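Local coordinates for protein N-terminal acetyltransferase B complex subunit MDM20 (Candida albicans, PDB 5K04) that probably serves as the auxiliary, non-catalytic subunit of NatB, the complex that acetylates the N termini of proteins, at residues Y71-L76 and K103-S108; T77-S82 and F117-E122; V97-I102 and F129-M134. All coordinates share one frame; numbering follows the deposited sequence.

Contact 1. Residues Y71-L76 and K103-S108; sequences YPNDPL and KKYPVS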
loop_
_atom_site.group_PDB
_atom_site.type_symbol
_atom_site.label_atom_id
_atom_site.label_comp_id
_atom_site.label_asym_id
_atom_site.label_seq_id
_atom_site.Cartn_x
_atom_site.Cartn_y
_atom_site.Cartn_z
ATOM N N TYR A 71 35.366 -23.445 -9.527
ATOM C CA TYR A 71 34.144 -23.707 -10.291
ATOM C C TYR A 71 33.046 -24.533 -9.620
ATOM O O TYR A 71 32.564 -25.527 -10.179
ATOM C CB TYR A 71 34.506 -24.190 -11.697
ATOM C CG TYR A 71 35.350 -23.157 -12.419
ATOM C CD1 TYR A 71 35.070 -21.807 -12.283
ATOM C CD2 TYR A 71 36.450 -23.523 -13.194
ATOM C CE1 TYR A 71 35.839 -20.847 -12.918
ATOM C CE2 TYR A 71 37.231 -22.566 -13.834
ATOM C CZ TYR A 71 36.918 -21.229 -13.694
ATOM O OH TYR A 71 37.678 -20.269 -14.324
ATOM N N PRO A 72 32.604 -24.094 -8.438
ATOM C CA PRO A 72 31.961 -25.011 -7.481
ATOM C C PRO A 72 31.031 -26.149 -7.858
ATOM O O PRO A 72 30.995 -27.148 -7.126
ATOM C CB PRO A 72 31.264 -23.982 -6.590
ATOM C CG PRO A 72 32.102 -22.761 -6.770
ATOM C CD PRO A 72 32.468 -22.745 -8.217
ATOM N N ASN A 73 30.227 -26.014 -8.914
ATOM C CA ASN A 73 29.340 -27.051 -9.487
ATOM C C ASN A 73 28.217 -27.572 -8.577
ATOM O O ASN A 73 27.513 -28.498 -8.993
ATOM C CB ASN A 73 30.126 -28.271 -10.036
ATOM C CG ASN A 73 30.701 -29.195 -8.939
ATOM O OD1 ASN A 73 29.989 -29.660 -8.040
ATOM N ND2 ASN A 73 32.017 -29.477 -9.035
ATOM N N ASP A 74 28.001 -27.008 -7.386
ATOM C CA ASP A 74 26.902 -27.439 -6.519
ATOM C C ASP A 74 25.937 -26.286 -6.258
ATOM O O ASP A 74 26.375 -25.168 -5.967
ATOM C CB ASP A 74 27.407 -27.966 -5.165
ATOM C CG ASP A 74 26.281 -28.193 -4.163
ATOM O OD1 ASP A 74 25.677 -29.289 -4.175
ATOM O OD2 ASP A 74 25.976 -27.266 -3.382
ATOM N N PRO A 75 24.623 -26.525 -6.322
ATOM C CA PRO A 75 23.680 -25.388 -6.277
ATOM C C PRO A 75 23.719 -24.605 -4.972
ATOM O O PRO A 75 23.708 -23.368 -4.997
ATOM C CB PRO A 75 22.322 -26.060 -6.517
ATOM C CG PRO A 75 22.647 -27.361 -7.181
ATOM C CD PRO A 75 23.937 -27.803 -6.566
ATOM N N LEU A 76 23.763 -25.290 -3.825
ATOM C CA LEU A 76 23.779 -24.581 -2.546
ATOM C C LEU A 76 25.052 -23.763 -2.381
ATOM O O LEU A 76 25.004 -22.615 -1.925
ATOM C CB LEU A 76 23.630 -25.565 -1.384
ATOM C CG LEU A 76 22.215 -26.036 -1.059
ATOM C CD1 LEU A 76 22.211 -26.964 0.147
ATOM C CD2 LEU A 76 21.298 -24.842 -0.828
ATOM N N LYS A 103 28.369 -22.445 -17.909
ATOM C CA LYS A 103 29.377 -22.683 -18.935
ATOM C C LYS A 103 29.988 -24.078 -18.801
ATOM O O LYS A 103 30.119 -24.804 -19.794
ATOM C CB LYS A 103 30.449 -21.587 -18.851
ATOM C CG LYS A 103 31.517 -21.620 -19.955
ATOM C CD LYS A 103 32.506 -20.443 -19.846
ATOM C CE LYS A 103 33.575 -20.491 -20.942
ATOM N NZ LYS A 103 34.577 -19.381 -20.852
ATOM N N LYS A 104 30.330 -24.484 -17.572
ATOM C CA LYS A 104 31.012 -25.756 -17.323
ATOM C C LYS A 104 30.068 -26.955 -17.389
ATOM O O LYS A 104 30.503 -28.056 -17.749
ATOM C CB LYS A 104 31.691 -25.709 -15.956
ATOM C CG LYS A 104 33.039 -26.396 -15.866
ATOM C CD LYS A 104 32.925 -27.908 -15.766
ATOM C CE LYS A 104 34.193 -28.520 -15.185
ATOM N NZ LYS A 104 34.073 -29.997 -15.010
ATOM N N TYR A 105 28.792 -26.778 -17.038
ATOM C CA TYR A 105 27.817 -27.872 -16.957
ATOM C C TYR A 105 26.507 -27.466 -17.623
ATOM O O TYR A 105 25.468 -27.367 -16.961
ATOM C CB TYR A 105 27.563 -28.267 -15.503
ATOM C CG TYR A 105 28.813 -28.422 -14.675
ATOM C CD1 TYR A 105 29.478 -29.638 -14.601
ATOM C CD2 TYR A 105 29.318 -27.354 -13.959
ATOM C CE1 TYR A 105 30.623 -29.781 -13.832
ATOM C CE2 TYR A 105 30.462 -27.482 -13.197
ATOM C CZ TYR A 105 31.110 -28.699 -13.128
ATOM O OH TYR A 105 32.250 -28.819 -12.361
ATOM N N PRO A 106 26.515 -27.253 -18.944
ATOM C CA PRO A 106 25.314 -26.716 -19.615
ATOM C C PRO A 106 24.062 -27.606 -19.540
ATOM O O PRO A 106 22.965 -27.112 -19.852
ATOM C CB PRO A 106 25.772 -26.520 -21.068
ATOM C CG PRO A 106 27.049 -27.302 -21.213
ATOM C CD PRO A 106 27.672 -27.370 -19.854
ATOM N N VAL A 107 24.170 -28.874 -19.129
ATOM C CA VAL A 107 22.964 -29.679 -18.936
ATOM C C VAL A 107 22.153 -29.230 -17.728
ATOM O O VAL A 107 20.948 -29.498 -17.663
ATOM C CB VAL A 107 23.301 -31.172 -18.779
ATOM C CG1 VAL A 107 23.693 -31.759 -20.117
ATOM C CG2 VAL A 107 24.410 -31.352 -17.747
ATOM N N SER A 108 22.790 -28.584 -16.751
ATOM C CA SER A 108 22.113 -28.071 -15.568
ATOM C C SER A 108 21.678 -26.619 -15.733
ATOM O O SER A 108 21.327 -25.967 -14.743
ATOM C CB SER A 108 23.022 -28.229 -14.348
ATOM O OG SER A 108 24.323 -27.764 -14.647
#

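Contact 2. Residues T77-S82 and F117-E122; sequences TIEKLS and FDNSIE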
loop_
_atom_site.group_PDB
_atom_site.type_symbol
_atom_site.label_atom_id
_atom_site.label_comp_id
_atom_site.label_asym_id
_atom_site.label_seq_id
_atom_site.Cartn_x
_atom_site.Cartn_y
_atom_site.Cartn_z
ATOM N N THR A 77 26.200 -24.343 -2.738
ATOM C CA THR A 77 27.461 -23.623 -2.619
ATOM C C THR A 77 27.494 -22.416 -3.552
ATOM O O THR A 77 27.971 -21.340 -3.171
ATOM C CB THR A 77 28.632 -24.566 -2.905
ATOM O OG1 THR A 77 28.700 -24.835 -4.309
ATOM C CG2 THR A 77 28.435 -25.874 -2.188
ATOM N N ILE A 78 26.978 -22.573 -4.774
ATOM C CA ILE A 78 26.922 -21.454 -5.712
ATOM C C ILE A 78 26.060 -20.339 -5.145
ATOM O O ILE A 78 26.457 -19.167 -5.142
ATOM C CB ILE A 78 26.401 -21.929 -7.079
ATOM C CG1 ILE A 78 27.427 -22.844 -7.751
ATOM C CG2 ILE A 78 26.065 -20.737 -7.968
ATOM C CD1 ILE A 78 26.840 -23.759 -8.812
ATOM N N GLU A 79 24.871 -20.697 -4.642
ATOM C CA GLU A 79 23.955 -19.705 -4.082
ATOM C C GLU A 79 24.629 -18.902 -2.982
ATOM O O GLU A 79 24.508 -17.672 -2.937
ATOM C CB GLU A 79 22.689 -20.386 -3.543
ATOM C CG GLU A 79 21.752 -20.971 -4.606
ATOM C CD GLU A 79 20.568 -21.748 -4.025
ATOM O OE1 GLU A 79 20.516 -21.946 -2.791
ATOM O OE2 GLU A 79 19.685 -22.162 -4.811
ATOM N N LYS A 80 25.363 -19.576 -2.096
ATOM C CA LYS A 80 25.967 -18.867 -0.976
ATOM C C LYS A 80 27.090 -17.955 -1.449
ATOM O O LYS A 80 27.134 -16.775 -1.081
ATOM C CB LYS A 80 26.454 -19.861 0.074
ATOM C CG LYS A 80 25.320 -20.670 0.643
ATOM C CD LYS A 80 25.738 -21.468 1.854
ATOM C CE LYS A 80 24.513 -22.107 2.502
ATOM N NZ LYS A 80 24.784 -22.466 3.922
ATOM N N LEU A 81 27.985 -18.470 -2.293
ATOM C CA LEU A 81 29.005 -17.619 -2.907
ATOM C C LEU A 81 28.390 -16.362 -3.517
ATOM O O LEU A 81 28.738 -15.239 -3.135
ATOM C CB LEU A 81 29.781 -18.393 -3.973
ATOM C CG LEU A 81 30.888 -19.341 -3.536
ATOM C CD1 LEU A 81 31.497 -19.968 -4.765
ATOM C CD2 LEU A 81 31.944 -18.604 -2.737
ATOM N N SER A 82 27.459 -16.536 -4.466
ATOM C CA SER A 82 26.829 -15.385 -5.112
ATOM C C SER A 82 26.169 -14.483 -4.086
ATOM O O SER A 82 26.149 -13.258 -4.245
ATOM C CB SER A 82 25.800 -15.837 -6.149
ATOM O OG SER A 82 24.713 -16.493 -5.529
ATOM N N PHE A 117 17.444 -17.260 -10.513
ATOM C CA PHE A 117 16.344 -16.321 -10.688
ATOM C C PHE A 117 15.509 -16.214 -9.417
ATOM O O PHE A 117 15.205 -15.109 -8.958
ATOM C CB PHE A 117 15.494 -16.766 -11.885
ATOM C CG PHE A 117 14.216 -15.997 -12.056
ATOM C CD1 PHE A 117 14.233 -14.628 -12.302
ATOM C CD2 PHE A 117 12.997 -16.648 -11.995
ATOM C CE1 PHE A 117 13.046 -13.923 -12.462
ATOM C CE2 PHE A 117 11.810 -15.954 -12.162
ATOM C CZ PHE A 117 11.835 -14.586 -12.395
ATOM N N ASP A 118 15.141 -17.362 -8.836
ATOM C CA ASP A 118 14.336 -17.372 -7.617
ATOM C C ASP A 118 15.039 -16.648 -6.482
ATOM O O ASP A 118 14.400 -15.950 -5.693
ATOM C CB ASP A 118 14.014 -18.807 -7.212
ATOM C CG ASP A 118 13.037 -19.466 -8.163
ATOM O OD1 ASP A 118 12.573 -18.783 -9.102
ATOM O OD2 ASP A 118 12.723 -20.653 -7.974
ATOM N N ASN A 119 16.359 -16.797 -6.391
ATOM C CA ASN A 119 17.117 -16.105 -5.364
ATOM C C ASN A 119 17.329 -14.638 -5.705
ATOM O O ASN A 119 17.539 -13.832 -4.799
ATOM C CB ASN A 119 18.462 -16.808 -5.147
ATOM C CG ASN A 119 18.305 -18.195 -4.496
ATOM O OD1 ASN A 119 18.827 -19.193 -4.986
ATOM N ND2 ASN A 119 17.580 -18.246 -3.389
ATOM N N SER A 120 17.247 -14.276 -6.988
ATOM C CA SER A 120 17.527 -12.921 -7.438
ATOM C C SER A 120 16.325 -12.001 -7.343
ATOM O O SER A 120 16.502 -10.784 -7.438
ATOM C CB SER A 120 18.029 -12.915 -8.894
ATOM O OG SER A 120 19.338 -13.456 -8.999
ATOM N N ILE A 121 15.118 -12.543 -7.169
ATOM C CA ILE A 121 13.914 -11.728 -7.315
ATOM C C ILE A 121 13.911 -10.586 -6.302
ATOM O O ILE A 121 13.693 -9.421 -6.660
ATOM C CB ILE A 121 12.662 -12.611 -7.210
ATOM C CG1 ILE A 121 12.585 -13.490 -8.467
ATOM C CG2 ILE A 121 11.403 -11.747 -7.042
ATOM C CD1 ILE A 121 11.366 -14.372 -8.584
ATOM N N GLU A 122 14.200 -10.903 -5.032
ATOM C CA GLU A 122 14.292 -9.901 -3.969
ATOM C C GLU A 122 15.171 -8.714 -4.354
ATOM O O GLU A 122 14.942 -7.594 -3.884
ATOM C CB GLU A 122 14.840 -10.557 -2.692
ATOM C CG GLU A 122 13.972 -11.683 -2.098
ATOM C CD GLU A 122 14.304 -13.068 -2.655
ATOM O OE1 GLU A 122 14.738 -13.166 -3.826
ATOM O OE2 GLU A 122 14.131 -14.062 -1.912
#

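Contact 3. Residues V97-I102 and F129-M134; sequences VYENAI and FNRIFM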
loop_
_atom_site.group_PDB
_atom_site.type_symbol
_atom_site.label_atom_id
_atom_site.label_comp_id
_atom_site.label_asym_id
_atom_site.label_seq_id
_atom_site.Cartn_x
_atom_site.Cartn_y
_atom_site.Cartn_z
ATOM N N VAL A 97 29.691 -16.800 -10.497
ATOM C CA VAL A 97 29.580 -18.147 -9.939
ATOM C C VAL A 97 28.586 -18.972 -10.743
ATOM O O VAL A 97 28.854 -20.121 -11.109
ATOM C CB VAL A 97 29.180 -18.092 -8.455
ATOM C CG1 VAL A 97 29.465 -19.435 -7.795
ATOM C CG2 VAL A 97 29.919 -16.994 -7.743
ATOM N N TYR A 98 27.416 -18.391 -11.023
ATOM C CA TYR A 98 26.401 -19.101 -11.792
ATOM C C TYR A 98 26.825 -19.264 -13.248
ATOM O O TYR A 98 26.685 -20.354 -13.820
ATOM C CB TYR A 98 25.073 -18.359 -11.699
ATOM C CG TYR A 98 24.274 -18.576 -10.425
ATOM C CD1 TYR A 98 23.465 -19.691 -10.278
ATOM C CD2 TYR A 98 24.279 -17.636 -9.399
ATOM C CE1 TYR A 98 22.706 -19.886 -9.127
ATOM C CE2 TYR A 98 23.515 -17.819 -8.254
ATOM C CZ TYR A 98 22.735 -18.950 -8.124
ATOM O OH TYR A 98 21.979 -19.149 -6.992
ATOM N N GLU A 99 27.347 -18.191 -13.860
ATOM C CA GLU A 99 27.749 -18.239 -15.266
ATOM C C GLU A 99 28.831 -19.282 -15.496
ATOM O O GLU A 99 28.806 -20.008 -16.497
ATOM C CB GLU A 99 28.246 -16.869 -15.730
ATOM C CG GLU A 99 27.226 -15.749 -15.646
ATOM C CD GLU A 99 27.778 -14.418 -16.129
ATOM O OE1 GLU A 99 28.294 -14.358 -17.263
ATOM O OE2 GLU A 99 27.708 -13.435 -15.364
ATOM N N ASN A 100 29.800 -19.360 -14.585
ATOM C CA ASN A 100 30.844 -20.366 -14.716
ATOM C C ASN A 100 30.257 -21.767 -14.635
ATOM O O ASN A 100 30.673 -22.665 -15.376
ATOM C CB ASN A 100 31.914 -20.158 -13.640
ATOM C CG ASN A 100 32.802 -18.942 -13.915
ATOM O OD1 ASN A 100 32.938 -18.498 -15.057
ATOM N ND2 ASN A 100 33.406 -18.402 -12.863
ATOM N N ALA A 101 29.268 -21.965 -13.759
ATOM C CA ALA A 101 28.651 -23.282 -13.619
ATOM C C ALA A 101 27.856 -23.657 -14.866
ATOM O O ALA A 101 27.909 -24.803 -15.325
ATOM C CB ALA A 101 27.750 -23.310 -12.381
ATOM N N ILE A 102 27.103 -22.704 -15.414
ATOM C CA ILE A 102 26.352 -22.940 -16.643
ATOM C C ILE A 102 27.296 -23.231 -17.800
ATOM O O ILE A 102 27.059 -24.138 -18.609
ATOM C CB ILE A 102 25.460 -21.726 -16.942
ATOM C CG1 ILE A 102 24.409 -21.563 -15.852
ATOM C CG2 ILE A 102 24.828 -21.854 -18.314
ATOM C CD1 ILE A 102 23.807 -20.175 -15.818
ATOM N N PHE A 129 18.032 -10.366 -14.271
ATOM C CA PHE A 129 16.910 -11.078 -14.877
ATOM C C PHE A 129 17.191 -11.364 -16.345
ATOM O O PHE A 129 17.054 -12.498 -16.816
ATOM C CB PHE A 129 15.620 -10.256 -14.765
ATOM C CG PHE A 129 14.946 -10.319 -13.423
ATOM C CD1 PHE A 129 15.667 -10.181 -12.249
ATOM C CD2 PHE A 129 13.563 -10.462 -13.342
ATOM C CE1 PHE A 129 15.032 -10.216 -11.015
ATOM C CE2 PHE A 129 12.919 -10.501 -12.114
ATOM C CZ PHE A 129 13.658 -10.377 -10.947
ATOM N N ASN A 130 17.581 -10.322 -17.083
ATOM C CA ASN A 130 17.825 -10.439 -18.510
ATOM C C ASN A 130 19.043 -11.311 -18.790
ATOM O O ASN A 130 19.061 -12.067 -19.768
ATOM C CB ASN A 130 18.003 -9.040 -19.101
ATOM C CG ASN A 130 18.488 -9.073 -20.520
ATOM O OD1 ASN A 130 19.689 -9.122 -20.782
ATOM N ND2 ASN A 130 17.545 -9.054 -21.458
ATOM N N ARG A 131 20.062 -11.226 -17.935
ATOM C CA ARG A 131 21.205 -12.116 -18.073
ATOM C C ARG A 131 20.816 -13.566 -17.801
ATOM O O ARG A 131 21.237 -14.473 -18.525
ATOM C CB ARG A 131 22.338 -11.675 -17.145
ATOM C CG ARG A 131 23.606 -12.505 -17.324
ATOM C CD ARG A 131 24.866 -11.640 -17.271
ATOM N NE ARG A 131 25.109 -11.080 -15.944
ATOM C CZ ARG A 131 25.062 -9.784 -15.651
ATOM N NH1 ARG A 131 24.789 -8.891 -16.593
ATOM N NH2 ARG A 131 25.296 -9.384 -14.410
ATOM N N ILE A 132 20.014 -13.807 -16.760
ATOM C CA ILE A 132 19.563 -15.168 -16.479
ATOM C C ILE A 132 18.781 -15.710 -17.659
ATOM O O ILE A 132 19.020 -16.825 -18.137
ATOM C CB ILE A 132 18.707 -15.206 -15.206
ATOM C CG1 ILE A 132 19.566 -14.872 -13.995
ATOM C CG2 ILE A 132 18.028 -16.576 -15.072
ATOM C CD1 ILE A 132 18.750 -14.597 -12.743
ATOM N N PHE A 133 17.833 -14.913 -18.145
ATOM C CA PHE A 133 16.993 -15.328 -19.248
ATOM C C PHE A 133 17.797 -15.529 -20.528
ATOM O O PHE A 133 17.445 -16.379 -21.352
ATOM C CB PHE A 133 15.883 -14.293 -19.424
ATOM C CG PHE A 133 14.952 -14.212 -18.240
ATOM C CD1 PHE A 133 14.863 -15.260 -17.337
ATOM C CD2 PHE A 133 14.161 -13.105 -18.031
ATOM C CE1 PHE A 133 14.000 -15.196 -16.237
ATOM C CE2 PHE A 133 13.296 -13.035 -16.938
ATOM C CZ PHE A 133 13.226 -14.080 -16.040
ATOM N N MET A 134 18.891 -14.785 -20.699
ATOM C CA MET A 134 19.745 -14.988 -21.863
ATOM C C MET A 134 20.353 -16.391 -21.858
ATOM O O MET A 134 20.279 -17.115 -22.858
ATOM C CB MET A 134 20.837 -13.910 -21.910
ATOM C CG MET A 134 21.742 -13.952 -23.172
ATOM S SD MET A 134 23.082 -15.118 -23.070
ATOM C CE MET A 134 24.005 -14.272 -21.815
#

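Contact 1. Residues Y71-L76 and K103-S108
Asn73 and Tyr105 carry this contact, and it is the beta-carbon of the asparagine, not its amide, that comes closest. Asn73 CB lies 3.2 Å from Tyr105 OH and is almost as near to CZ and CE2, approaching the phenol end of the ring from an oblique direction. The amide beyond it is turned nearly upright to the ring, the two planes being 83° apart. Its nitrogen still reaches the hydroxyl: Asn73 ND2 donates to Tyr105 OH over 3.4 Å, a weak and rather bent bond (135° at the hydrogen). At the edge of the ring and near its plane sits the carbonyl oxygen Tyr71 O, 4.0 Å from Tyr105 OH.

Next comes Lys104, which folds along its neighbour. Its CD rests over one face of the Tyr105 ring, 3.3 Å above the plane and towards the rim, and its NZ makes a second weak bond to Tyr105 OH, so the phenol oxygen is reached from both segments. The backbone sets Asn73 CB against the hydroxyl; chi1 of 74°, with CG between the backbone N and the carbonyl carbon, then turns the amide so that ND2 comes within weak bonding distance.

Further out, each turn is fastened on its own side. Tyr105 O accepts both from Ser108 OG, at 2.6 Å, and from Ser108 N, closing the turn after helix 91-104. Tyr71 and Asn73 both have positive phi, consistent with the tight turn between helices 58-69 and 75-87; Pro72 packs on Thr77 and Leu81, and the Asp74 side chain N-caps helix 75-87. What meets here is therefore a pair of interhelical turns at the surface, stacked side by side as in an alpha-alpha superhelix, consistent with the TPR-like character of this subunit.

Contact 2. Residues T77-S82 and F117-E122
The carboxylate oxygen Glu79 OE2 stands 3.1 Å from Asn119 OD1, in a polar meeting of two side-chain ends that buries little surface; the asparagine amide is probably turned over in the model. The two side chains cross at about a right angle, with carboxylate and amide planes 78° apart. Glu79 leaves its helix with CG anti to the carbonyl carbon (chi1 -70°) and then runs extended, carrying the carboxylate to helix 109-120. Its firmer polar partner there is Ser115, whose OG is hydrogen-bonded to Glu79 OE2.

Helices 75-87 and 109-120 are not neighbours in sequence: helix 91-104 comes between them in the chain and backs the contact with Tyr98, which touches Glu79, Ser82 and Asn119. Bringing a helix against the next but one in this way fits the right-handed alpha-alpha superhelix of TPR-like proteins.

Nonpolar packing is left to other residues of the same turns, Ile78 lying against Val97 and Tyr98, and Ile121 against Ile480 and Ile481 of the long helix 456-485.

Contact 3. Residues V97-I102 and F129-M134
A long salt bridge, 3.6 Å between Glu99 OE2 and Arg131 NE, joins two side chains that cross at about a right angle. Their flat ends are inclined to each other by 40°, neither coplanar nor face on, and the carboxylate comes obliquely to the inner nitrogen of the guanidinium while NH1 and NH2 stay farther away. The position of OE2 itself is less certain than the rest, because it crowds another atom of the model. Alongside the bridge, Arg131 CD lies 3.9 Å from Glu99 OE2, so the methylene next to NE also faces the acid.

The shapes of the two chains explain this meeting. Glu99 reaches out extended, whereas Arg131 starts with CG anti to its own backbone nitrogen (chi1 -176°) and then bends at chi2 and chi3, bringing NE rather than the far end of the guanidinium to the glutamate.

Each polar end has further support. Glu99 OE1 is hydrogen-bonded to Tyr135 OH, one turn beyond the arginine, and Arg131 NE donates to Ser95 OG, one turn before the glutamate. Beneath these groups Glu99 CA and Ile132 CA are 8.8 Å apart. The bridge joins helices 91-104 and 126-138, next but one in the chain and both packed on helix 109-120, consistent with a TPR-like helical array.

As modelled, and with OE2 less sure, this is a single-point, stretched ion pair near the surface, in which charge attraction probably matters more than hydrogen-bond geometry, and the neighbouring arginine would be expected to favour the ionised carboxylate.

How the contacts relate
Following the chain from the N terminus, contact 1 opens first, at the turn before helix 75-87, and closes just after helix 91-104. Contact 2 starts within helix 75-87 and closes at the end of helix 109-120, and contact 3 runs from helix 91-104 to helix 126-138. Each begins before the previous one has closed, so all three cross one another and none nests. Contacts 1 and 2 share helix 75-87, where Asn73 packs on Ile78; contacts 1 and 3 share helix 91-104 and are also linked by Tyr71 against Asn100. Contacts 2 and 3 meet where Phe117 touches Phe133. Together they tie four consecutive helices, 75-87 to 126-138, together.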